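Local coordinates for glycosyl hydrolase family 88 (Pedobacter heparinus, PDB 3WIW), which is an unsaturated glucuronyl hydrolase specific for heparin, built on an alpha6/alpha6-barrel, at residues Y149-I159 with E193-T204; G237-Q248 with I289-H297. All blocks are in the same frame, centred on the assembly; numbering follows the deposited sequence.

In the fold
Both contacts belong to one alpha6/alpha6-barrel chain, about 27 Å apart between centres, and they share no helix or strand. Contact 1 sets a two-stranded hairpin against helix 192-208 and is only partly buried: aromatic rings, alanines and a histidine fill its inner side, while a lysine, a glutamate and water lie at its solvent side. Contact 2 is the more deeply buried of the two, yet it is the more polar: two irregular loops, one leading into helix 245-262, are joined by backbone bonds and an aspartate. It also lies nearer the predicted substrate site, since Arg246 is one of its residues. Side-chain packing of a hairpin on a helix dominates contact 1, loop-to-loop hydrogen bonding contact 2.

Contact 1 (Y149-I159 with E193-T204); sequences YARFNKKVGAI and EWFDAAKTHAVT
Segment 149-159 carries the end part of helix 138-150 into the hairpin of strands 152-153 and 158-159, and lies beside helix 192-208, with Ala158 nearest His201, their CA atoms 4.3 Å apart. With CG anti to the backbone N, a chi1 of 168° carries the Tyr149 ring to the Trp194 side chain. Trp194 CD1 sits over one face of the Tyr149 ring, 3.2 Å from CG, the two rings meeting obliquely at 40°, while Tyr149 CB lies over the Trp194 five-membered ring in a CH-pi contact. Ala197 fits between two aromatics because its methyl is small: CB sits over the centre of the Phe152 ring, 3.8 Å from the centroid, and meets the edge of the Tyr149 ring. Thr200 CG2 touches the Phe152 edge.

One well-defined polar bond comes from His201. Its ND1 accepts the Ile159 N-H at 2.9 Å, almost in the imidazole plane, which helps to fix the ring's rotation and ties the strand to the helix. Thr204 OG1 lies 2.7 Å from Gly157 O, though its one proton may instead serve Thr200 O. Gly157 suits the G1 bulge of the hairpin: its positive phi would jam a side chain against the preceding carbonyl, and a CB would clash with Thr204 OG1. On the solvent side, water links Tyr149 OH to Glu193 OE2, and a second water joins that oxygen to Lys154 NZ.

Helix 175-188 supports His201 through Asn175 and Leu179, Tyr222 of strand 219-222 touches both partners, at Val156 and Thr204, and Phe267 of helix 265-279 packs on the far side of helix 192-208.

Contact 2 (G237-Q248 with I289-H297); sequences GLTNESAWARGQ and IPLWDFDVH
Asp293 OD2 is gripped by two donors from the 237-248 loop. Ser242 OG gives its proton at 2.6 Å to the syn lone pair, while Leu238 N, 2.8 Å from OD2, comes in from above the carboxylate plane with an N-H...O angle of 179°. A chi1 of -173° swings the carboxylate clear of the backbone N and across to the facing loop; its other oxygen, OD1, turns its anti lone pair to Asp295 N and closes an Asx turn. Ser242 OG in turn accepts from Thr239 N, so one short hydroxyl both donates to the acid and holds its own turn.

Beside this the backbones pair in a single bridge at Trp244 and Asp293: Phe294 N donates to Ala243 O at 2.9 Å, and Ala245 N to Trp292 O, also 2.9 Å. A water spans Trp292 O and Arg246 N, at the start of the helix.

Small and apolar groups fill the flanks. Ala245 CB tucks against Pro290 CB and Phe294 CE1, 3.7 Å from the latter, and is already 3.1 Å from Leu291 O, so the small methyl suits this place. Leu238 CD1 meets Trp292 CZ2 at 3.8 Å, the two side chains crossing at about a right angle. Were Asp293 replaced by an alanine, Leu238 N and the Ser242 hydroxyl would probably lose their shared acceptor, and the Asp295 N-H its partner in the Asx turn.

Arg246, predicted to bind substrate, turns away to Asp305, Val361 and Gly362, and the Trp244 ring stacks on His218. The buried aspartate, probably ionised and stabilised by N-H and O-H donors, is thus likely to steady the loop that leads, through the N-cap Trp244, into helix 245-262 and places Trp244 beside Asp174 and Arg246 in the predicted substrate site.

Contact 1 (Y149-I159 with E193-T204)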
loop_
_atom_site.group_PDB
_atom_site.type_symbol
_atom_site.label_atom_id
_atom_site.label_comp_id
_atom_site.label_asym_id
_atom_site.label_seq_id
_atom_site.Cartn_x
_atom_site.Cartn_y
_atom_site.Cartn_z
ATOM N N TYR A 149 1.934 -16.901 7.412
ATOM C CA TYR A 149 0.945 -17.559 8.237
ATOM C C TYR A 149 1.533 -17.984 9.581
ATOM O O TYR A 149 0.848 -17.937 10.598
ATOM C CB TYR A 149 0.403 -18.786 7.519
ATOM C CG TYR A 149 -0.416 -19.694 8.398
ATOM C CD1 TYR A 149 -1.702 -19.332 8.814
ATOM C CD2 TYR A 149 0.094 -20.916 8.816
ATOM C CE1 TYR A 149 -2.462 -20.165 9.610
ATOM C CE2 TYR A 149 -0.643 -21.754 9.606
ATOM C CZ TYR A 149 -1.925 -21.384 9.997
ATOM O OH TYR A 149 -2.640 -22.275 10.781
ATOM N N ALA A 150 2.801 -18.392 9.591
ATOM C CA ALA A 150 3.466 -18.807 10.842
ATOM C C ALA A 150 3.428 -17.707 11.905
ATOM O O ALA A 150 3.501 -17.990 13.100
ATOM C CB ALA A 150 4.900 -19.261 10.587
ATOM N N ARG A 151 3.314 -16.453 11.472
ATOM C CA ARG A 151 3.289 -15.318 12.392
ATOM C C ARG A 151 1.905 -15.081 13.018
ATOM O O ARG A 151 1.774 -14.276 13.946
ATOM C CB ARG A 151 3.809 -14.068 11.675
ATOM C CG ARG A 151 5.244 -14.225 11.193
ATOM C CD ARG A 151 5.850 -12.907 10.690
ATOM N NE ARG A 151 5.865 -11.883 11.758
ATOM C CZ ARG A 151 6.768 -11.823 12.747
ATOM N NH1 ARG A 151 7.790 -12.679 12.782
ATOM N NH2 ARG A 151 6.639 -10.894 13.698
ATOM N N PHE A 152 0.869 -15.733 12.491
ATOM C CA PHE A 152 -0.460 -15.615 13.078
ATOM C C PHE A 152 -0.499 -16.385 14.393
ATOM O O PHE A 152 -0.073 -17.547 14.474
ATOM C CB PHE A 152 -1.512 -16.172 12.117
ATOM C CG PHE A 152 -2.914 -16.140 12.646
ATOM C CD1 PHE A 152 -3.673 -14.985 12.591
ATOM C CD2 PHE A 152 -3.484 -17.281 13.177
ATOM C CE1 PHE A 152 -4.978 -14.974 13.073
ATOM C CE2 PHE A 152 -4.789 -17.293 13.640
ATOM C CZ PHE A 152 -5.541 -16.134 13.595
ATOM N N ASN A 153 -1.033 -15.740 15.421
ATOM C CA ASN A 153 -1.169 -16.358 16.723
ATOM C C ASN A 153 -2.649 -16.579 16.988
ATOM O O ASN A 153 -3.439 -15.616 17.018
ATOM C CB ASN A 153 -0.551 -15.433 17.765
ATOM C CG ASN A 153 -0.706 -15.946 19.171
ATOM O OD1 ASN A 153 -1.822 -16.174 19.652
ATOM N ND2 ASN A 153 0.417 -16.150 19.849
ATOM N N LYS A 154 -3.010 -17.851 17.135
ATOM C CA LYS A 154 -4.387 -18.279 17.262
ATOM C C LYS A 154 -5.053 -17.695 18.519
ATOM O O LYS A 154 -6.240 -17.383 18.511
ATOM C CB LYS A 154 -4.396 -19.827 17.259
ATOM C CG LYS A 154 -5.737 -20.564 17.213
ATOM C CD LYS A 154 -5.488 -22.052 16.967
ATOM C CE LYS A 154 -6.776 -22.814 16.686
ATOM N NZ LYS A 154 -6.559 -24.261 16.421
ATOM N N LYS A 155 -4.298 -17.549 19.601
ATOM C CA LYS A 155 -4.860 -17.010 20.840
ATOM C C LYS A 155 -5.163 -15.510 20.747
ATOM O O LYS A 155 -6.158 -15.027 21.285
ATOM C CB LYS A 155 -3.939 -17.312 22.030
ATOM C CG LYS A 155 -3.782 -18.816 22.313
ATOM C CD LYS A 155 -2.869 -19.068 23.504
ATOM C CE LYS A 155 -2.376 -20.507 23.549
ATOM N NZ LYS A 155 -3.502 -21.454 23.756
ATOM N N VAL A 156 -4.301 -14.773 20.060
ATOM C CA VAL A 156 -4.527 -13.352 19.836
ATOM C C VAL A 156 -5.574 -13.111 18.742
ATOM O O VAL A 156 -6.335 -12.131 18.792
ATOM C CB VAL A 156 -3.205 -12.623 19.471
ATOM C CG1 VAL A 156 -3.441 -11.134 19.146
ATOM C CG2 VAL A 156 -2.218 -12.767 20.608
ATOM N N GLY A 157 -5.594 -13.978 17.736
ATOM C CA GLY A 157 -6.411 -13.746 16.559
ATOM C C GLY A 157 -5.784 -12.748 15.585
ATOM O O GLY A 157 -6.506 -12.057 14.865
ATOM N N ALA A 158 -4.450 -12.664 15.542
ATOM C CA ALA A 158 -3.780 -11.716 14.632
ATOM C C ALA A 158 -2.365 -12.177 14.318
ATOM O O ALA A 158 -1.768 -12.963 15.061
ATOM C CB ALA A 158 -3.744 -10.303 15.231
ATOM N N ILE A 159 -1.849 -11.696 13.190
ATOM C CA ILE A 159 -0.450 -11.798 12.823
ATOM C C ILE A 159 0.362 -10.804 13.643
ATOM O O ILE A 159 -0.010 -9.629 13.770
ATOM C CB ILE A 159 -0.276 -11.471 11.330
ATOM C CG1 ILE A 159 -0.974 -12.548 10.475
ATOM C CG2 ILE A 159 1.216 -11.319 10.977
ATOM C CD1 ILE A 159 -1.045 -12.202 9.015
ATOM N N GLU A 193 -6.795 -22.705 6.356
ATOM C CA GLU A 193 -6.377 -22.033 7.587
ATOM C C GLU A 193 -5.601 -20.758 7.310
ATOM O O GLU A 193 -5.656 -19.816 8.106
ATOM C CB GLU A 193 -5.597 -22.957 8.531
ATOM C CG GLU A 193 -6.468 -24.056 9.212
ATOM C CD GLU A 193 -5.854 -24.626 10.486
ATOM O OE1 GLU A 193 -5.314 -25.716 10.379
ATOM O OE2 GLU A 193 -5.911 -24.010 11.581
ATOM N N TRP A 194 -4.926 -20.682 6.164
ATOM C CA TRP A 194 -4.242 -19.433 5.787
ATOM C C TRP A 194 -5.268 -18.349 5.505
ATOM O O TRP A 194 -5.136 -17.210 5.965
ATOM C CB TRP A 194 -3.363 -19.619 4.550
ATOM C CG TRP A 194 -2.147 -20.509 4.733
ATOM C CD1 TRP A 194 -1.749 -21.158 5.877
ATOM C CD2 TRP A 194 -1.185 -20.848 3.725
ATOM N NE1 TRP A 194 -0.593 -21.881 5.633
ATOM C CE2 TRP A 194 -0.221 -21.695 4.323
ATOM C CE3 TRP A 194 -1.036 -20.505 2.375
ATOM C CZ2 TRP A 194 0.872 -22.218 3.612
ATOM C CZ3 TRP A 194 0.041 -21.032 1.663
ATOM C CH2 TRP A 194 0.987 -21.870 2.280
ATOM N N PHE A 195 -6.276 -18.694 4.706
ATOM C CA PHE A 195 -7.335 -17.751 4.364
ATOM C C PHE A 195 -8.076 -17.319 5.630
ATOM O O PHE A 195 -8.298 -16.116 5.845
ATOM C CB PHE A 195 -8.282 -18.410 3.352
ATOM C CG PHE A 195 -9.409 -17.533 2.907
ATOM C CD1 PHE A 195 -10.572 -17.425 3.659
ATOM C CD2 PHE A 195 -9.302 -16.802 1.730
ATOM C CE1 PHE A 195 -11.615 -16.602 3.243
ATOM C CE2 PHE A 195 -10.329 -15.978 1.312
ATOM C CZ PHE A 195 -11.485 -15.876 2.069
ATOM N N ASP A 196 -8.434 -18.286 6.473
ATOM C CA ASP A 196 -9.175 -18.008 7.699
ATOM C C ASP A 196 -8.360 -17.151 8.660
ATOM O O ASP A 196 -8.918 -16.290 9.349
ATOM C CB ASP A 196 -9.606 -19.308 8.397
ATOM C CG ASP A 196 -10.558 -20.153 7.550
ATOM O OD1 ASP A 196 -11.168 -19.630 6.594
ATOM O OD2 ASP A 196 -10.701 -21.356 7.864
ATOM N N ALA A 197 -7.047 -17.353 8.688
ATOM C CA ALA A 197 -6.189 -16.558 9.561
ATOM C C ALA A 197 -6.214 -15.089 9.136
ATOM O O ALA A 197 -6.283 -14.199 9.976
ATOM C CB ALA A 197 -4.763 -17.090 9.538
ATOM N N ALA A 198 -6.138 -14.842 7.834
ATOM C CA ALA A 198 -6.177 -13.486 7.325
ATOM C C ALA A 198 -7.517 -12.858 7.719
ATOM O O ALA A 198 -7.566 -11.715 8.207
ATOM C CB ALA A 198 -6.007 -13.509 5.813
ATOM N N LYS A 199 -8.607 -13.602 7.533
ATOM C CA LYS A 199 -9.917 -13.046 7.828
ATOM C C LYS A 199 -10.039 -12.757 9.327
ATOM O O LYS A 199 -10.522 -11.699 9.731
ATOM C CB LYS A 199 -11.028 -13.994 7.376
ATOM C CG LYS A 199 -12.394 -13.364 7.600
ATOM C CD LYS A 199 -13.544 -14.198 7.053
ATOM C CE LYS A 199 -14.824 -13.369 7.157
ATOM N NZ LYS A 199 -15.998 -14.135 6.681
ATOM N N THR A 200 -9.550 -13.670 10.155
ATOM C CA THR A 200 -9.548 -13.448 11.611
ATOM C C THR A 200 -8.750 -12.193 11.996
ATOM O O THR A 200 -9.203 -11.388 12.812
ATOM C CB THR A 200 -9.011 -14.668 12.359
ATOM O OG1 THR A 200 -9.872 -15.777 12.093
ATOM C CG2 THR A 200 -8.982 -14.411 13.873
ATOM N N HIS A 201 -7.580 -12.012 11.394
ATOM C CA HIS A 201 -6.792 -10.807 11.645
ATOM C C HIS A 201 -7.615 -9.545 11.347
ATOM O O HIS A 201 -7.618 -8.585 12.131
ATOM C CB HIS A 201 -5.507 -10.831 10.809
ATOM C CG HIS A 201 -4.610 -9.668 11.060
ATOM N ND1 HIS A 201 -3.379 -9.808 11.680
ATOM C CD2 HIS A 201 -4.760 -8.342 10.817
ATOM C CE1 HIS A 201 -2.816 -8.625 11.798
ATOM N NE2 HIS A 201 -3.626 -7.715 11.271
ATOM N N ALA A 202 -8.309 -9.535 10.212
ATOM C CA ALA A 202 -9.129 -8.388 9.833
ATOM C C ALA A 202 -10.250 -8.152 10.851
ATOM O O ALA A 202 -10.561 -6.988 11.169
ATOM C CB ALA A 202 -9.699 -8.575 8.423
ATOM N N VAL A 203 -10.878 -9.213 11.334
ATOM C CA VAL A 203 -11.937 -9.070 12.338
ATOM C C VAL A 203 -11.389 -8.534 13.668
ATOM O O VAL A 203 -11.931 -7.574 14.236
ATOM C CB VAL A 203 -12.708 -10.399 12.535
ATOM C CG1 VAL A 203 -13.690 -10.271 13.685
ATOM C CG2 VAL A 203 -13.449 -10.772 11.245
ATOM N N THR A 204 -10.288 -9.113 14.146
ATOM C CA THR A 204 -9.669 -8.663 15.390
ATOM C C THR A 204 -9.272 -7.169 15.282
ATOM O O THR A 204 -9.511 -6.375 16.194
ATOM C CB THR A 204 -8.423 -9.512 15.647
ATOM O OG1 THR A 204 -8.810 -10.894 15.719
ATOM C CG2 THR A 204 -7.704 -9.096 16.933
HETATM O O HOH W 1 -4.745 -21.134 12.247
HETATM O O HOH W 2 -4.792 -24.291 14.134
#

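Contact 2 (G237-Q248 with I289-H297)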
loop_
_atom_site.group_PDB
_atom_site.type_symbol
_atom_site.label_atom_id
_atom_site.label_comp_id
_atom_site.label_asym_id
_atom_site.label_seq_id
_atom_site.Cartn_x
_atom_site.Cartn_y
_atom_site.Cartn_z
ATOM N N GLY A 237 2.569 8.283 13.711
ATOM C CA GLY A 237 1.703 9.449 13.765
ATOM C C GLY A 237 2.119 10.483 14.791
ATOM O O GLY A 237 3.128 10.347 15.479
ATOM N N LEU A 238 1.317 11.532 14.890
ATOM C CA LEU A 238 1.584 12.614 15.810
ATOM C C LEU A 238 1.537 12.223 17.291
ATOM O O LEU A 238 2.432 12.604 18.063
ATOM C CB LEU A 238 0.573 13.726 15.545
ATOM C CG LEU A 238 0.797 15.042 16.278
ATOM C CD1 LEU A 238 1.963 15.809 15.644
ATOM C CD2 LEU A 238 -0.475 15.899 16.244
ATOM N N THR A 239 0.497 11.494 17.700
ATOM C CA THR A 239 0.330 11.085 19.103
ATOM C C THR A 239 -0.408 9.754 19.156
ATOM O O THR A 239 -0.989 9.313 18.161
ATOM C CB THR A 239 -0.532 12.069 19.929
ATOM O OG1 THR A 239 -1.903 11.933 19.536
ATOM C CG2 THR A 239 -0.098 13.540 19.781
ATOM N N ASN A 240 -0.460 9.153 20.336
ATOM C CA ASN A 240 -1.250 7.935 20.507
ATOM C C ASN A 240 -2.708 8.078 20.078
ATOM O O ASN A 240 -3.338 7.097 19.633
ATOM C CB ASN A 240 -1.194 7.432 21.956
ATOM C CG ASN A 240 0.181 6.932 22.351
ATOM O OD1 ASN A 240 1.000 6.580 21.498
ATOM N ND2 ASN A 240 0.443 6.905 23.645
ATOM N N GLU A 241 -3.242 9.287 20.232
ATOM C CA GLU A 241 -4.649 9.585 19.953
ATOM C C GLU A 241 -4.922 9.996 18.519
ATOM O O GLU A 241 -6.075 10.175 18.140
ATOM C CB GLU A 241 -5.133 10.733 20.846
ATOM C CG GLU A 241 -5.195 10.425 22.342
ATOM C CD GLU A 241 -3.830 10.374 23.014
ATOM O OE1 GLU A 241 -2.958 11.233 22.711
ATOM O OE2 GLU A 241 -3.630 9.449 23.839
ATOM N N SER A 242 -3.866 10.169 17.730
ATOM C CA SER A 242 -4.002 10.832 16.438
ATOM C C SER A 242 -4.377 9.902 15.278
ATOM O O SER A 242 -4.400 8.656 15.406
ATOM C CB SER A 242 -2.723 11.601 16.085
ATOM O OG SER A 242 -1.714 10.731 15.563
ATOM N N ALA A 243 -4.627 10.530 14.132
ATOM C CA ALA A 243 -5.022 9.848 12.905
ATOM C C ALA A 243 -3.907 10.016 11.869
ATOM O O ALA A 243 -3.951 10.892 10.999
ATOM C CB ALA A 243 -6.376 10.362 12.394
ATOM N N TRP A 244 -2.893 9.173 11.999
ATOM C CA TRP A 244 -1.781 9.156 11.056
ATOM C C TRP A 244 -2.348 8.896 9.659
ATOM O O TRP A 244 -3.085 7.923 9.484
ATOM C CB TRP A 244 -0.792 8.068 11.508
ATOM C CG TRP A 244 0.298 7.758 10.529
ATOM C CD1 TRP A 244 1.127 8.638 9.898
ATOM C CD2 TRP A 244 0.674 6.444 10.077
ATOM N NE1 TRP A 244 2.015 7.943 9.091
ATOM C CE2 TRP A 244 1.741 6.598 9.176
ATOM C CE3 TRP A 244 0.220 5.144 10.368
ATOM C CZ2 TRP A 244 2.360 5.505 8.547
ATOM C CZ3 TRP A 244 0.806 4.066 9.720
ATOM C CH2 TRP A 244 1.865 4.257 8.814
ATOM N N ALA A 245 -2.056 9.743 8.668
ATOM C CA ALA A 245 -2.839 9.684 7.419
ATOM C C ALA A 245 -2.626 8.386 6.645
ATOM O O ALA A 245 -3.610 7.771 6.185
ATOM C CB ALA A 245 -2.558 10.885 6.533
ATOM N N ARG A 246 -1.380 7.952 6.473
ATOM C CA ARG A 246 -1.149 6.716 5.742
ATOM C C ARG A 246 -1.777 5.525 6.483
ATOM O O ARG A 246 -2.301 4.614 5.859
ATOM C CB ARG A 246 0.331 6.513 5.390
ATOM C CG ARG A 246 0.546 5.275 4.525
ATOM C CD ARG A 246 1.926 5.250 3.885
ATOM N NE ARG A 246 3.034 5.167 4.841
ATOM C CZ ARG A 246 3.821 6.196 5.178
ATOM N NH1 ARG A 246 3.600 7.422 4.704
ATOM N NH2 ARG A 246 4.819 6.010 6.036
ATOM N N GLY A 247 -1.776 5.565 7.806
ATOM C CA GLY A 247 -2.471 4.545 8.574
ATOM C C GLY A 247 -3.963 4.522 8.311
ATOM O O GLY A 247 -4.553 3.443 8.196
ATOM N N GLN A 248 -4.586 5.696 8.233
ATOM C CA GLN A 248 -6.015 5.730 7.918
ATOM C C GLN A 248 -6.240 5.101 6.539
ATOM O O GLN A 248 -7.208 4.341 6.355
ATOM C CB GLN A 248 -6.574 7.158 7.924
ATOM C CG GLN A 248 -6.260 7.995 9.171
ATOM C CD GLN A 248 -6.500 7.233 10.480
ATOM O OE1 GLN A 248 -7.639 6.916 10.851
ATOM N NE2 GLN A 248 -5.420 6.956 11.200
ATOM N N ILE A 289 -5.164 15.902 -0.935
ATOM C CA ILE A 289 -3.944 15.208 -0.555
ATOM C C ILE A 289 -3.769 15.382 0.953
ATOM O O ILE A 289 -3.582 16.504 1.420
ATOM C CB ILE A 289 -2.710 15.738 -1.291
ATOM C CG1 ILE A 289 -2.976 15.875 -2.790
ATOM C CG2 ILE A 289 -1.504 14.835 -0.973
ATOM C CD1 ILE A 289 -3.481 14.579 -3.459
ATOM N N PRO A 290 -3.919 14.302 1.722
ATOM C CA PRO A 290 -3.970 14.514 3.181
ATOM C C PRO A 290 -2.725 15.143 3.792
ATOM O O PRO A 290 -1.612 14.974 3.295
ATOM C CB PRO A 290 -4.132 13.084 3.743
ATOM C CG PRO A 290 -4.779 12.320 2.613
ATOM C CD PRO A 290 -4.156 12.889 1.360
ATOM N N LEU A 291 -2.922 15.887 4.878
ATOM C CA LEU A 291 -1.811 16.194 5.779
ATOM C C LEU A 291 -1.201 14.887 6.274
ATOM O O LEU A 291 -1.873 13.865 6.342
ATOM C CB LEU A 291 -2.347 16.972 6.963
ATOM C CG LEU A 291 -3.247 18.170 6.630
ATOM C CD1 LEU A 291 -3.716 18.843 7.943
ATOM C CD2 LEU A 291 -2.559 19.140 5.662
ATOM N N TRP A 292 0.063 14.907 6.675
ATOM C CA TRP A 292 0.691 13.646 7.045
ATOM C C TRP A 292 -0.003 12.991 8.255
ATOM O O TRP A 292 -0.001 11.765 8.403
ATOM C CB TRP A 292 2.190 13.857 7.297
ATOM C CG TRP A 292 2.445 14.628 8.547
ATOM C CD1 TRP A 292 2.411 15.999 8.694
ATOM C CD2 TRP A 292 2.728 14.097 9.841
ATOM N NE1 TRP A 292 2.634 16.331 10.023
ATOM C CE2 TRP A 292 2.836 15.176 10.742
ATOM C CE3 TRP A 292 2.885 12.792 10.330
ATOM C CZ2 TRP A 292 3.131 14.986 12.107
ATOM C CZ3 TRP A 292 3.175 12.604 11.688
ATOM C CH2 TRP A 292 3.281 13.696 12.554
ATOM N N ASP A 293 -0.613 13.803 9.115
ATOM C CA ASP A 293 -1.452 13.334 10.204
ATOM C C ASP A 293 -2.644 14.282 10.248
ATOM O O ASP A 293 -2.479 15.515 10.201
ATOM C CB ASP A 293 -0.681 13.324 11.535
ATOM C CG ASP A 293 -1.461 12.671 12.678
ATOM O OD1 ASP A 293 -2.543 13.184 13.064
ATOM O OD2 ASP A 293 -0.992 11.638 13.224
ATOM N N PHE A 294 -3.855 13.724 10.327
ATOM C CA PHE A 294 -5.065 14.538 10.258
ATOM C C PHE A 294 -5.234 15.478 11.453
ATOM O O PHE A 294 -6.027 16.419 11.380
ATOM C CB PHE A 294 -6.319 13.656 10.174
ATOM C CG PHE A 294 -6.577 13.058 8.797
ATOM C CD1 PHE A 294 -5.925 11.918 8.346
ATOM C CD2 PHE A 294 -7.521 13.637 7.960
ATOM C CE1 PHE A 294 -6.199 11.390 7.082
ATOM C CE2 PHE A 294 -7.793 13.114 6.695
ATOM C CZ PHE A 294 -7.122 11.990 6.258
ATOM N N ASP A 295 -4.493 15.239 12.543
ATOM C CA ASP A 295 -4.726 15.972 13.786
ATOM C C ASP A 295 -3.738 17.089 14.075
ATOM O O ASP A 295 -3.788 17.698 15.147
ATOM C CB ASP A 295 -4.867 15.009 14.962
ATOM C CG ASP A 295 -6.081 14.121 14.809
ATOM O OD1 ASP A 295 -7.088 14.558 14.225
ATOM O OD2 ASP A 295 -6.031 12.970 15.217
ATOM N N VAL A 296 -2.827 17.360 13.150
ATOM C CA VAL A 296 -1.904 18.466 13.340
ATOM C C VAL A 296 -2.635 19.798 13.478
ATOM O O VAL A 296 -3.714 20.002 12.938
ATOM C CB VAL A 296 -0.868 18.570 12.212
ATOM C CG1 VAL A 296 -0.007 17.308 12.175
ATOM C CG2 VAL A 296 -1.528 18.835 10.855
ATOM N N HIS A 297 -2.031 20.724 14.202
ATOM C CA HIS A 297 -2.691 21.999 14.412
ATOM C C HIS A 297 -2.473 22.959 13.227
ATOM O O HIS A 297 -3.260 23.875 13.016
ATOM C CB HIS A 297 -2.164 22.641 15.685
ATOM C CG HIS A 297 -0.815 23.234 15.505
ATOM N ND1 HIS A 297 0.319 22.461 15.389
ATOM C CD2 HIS A 297 -0.421 24.515 15.312
ATOM C CE1 HIS A 297 1.361 23.245 15.184
ATOM N NE2 HIS A 297 0.940 24.496 15.131
HETATM O O HOH W 3 -7.573 10.737 15.773
HETATM O O HOH W 4 0.903 9.823 6.568
#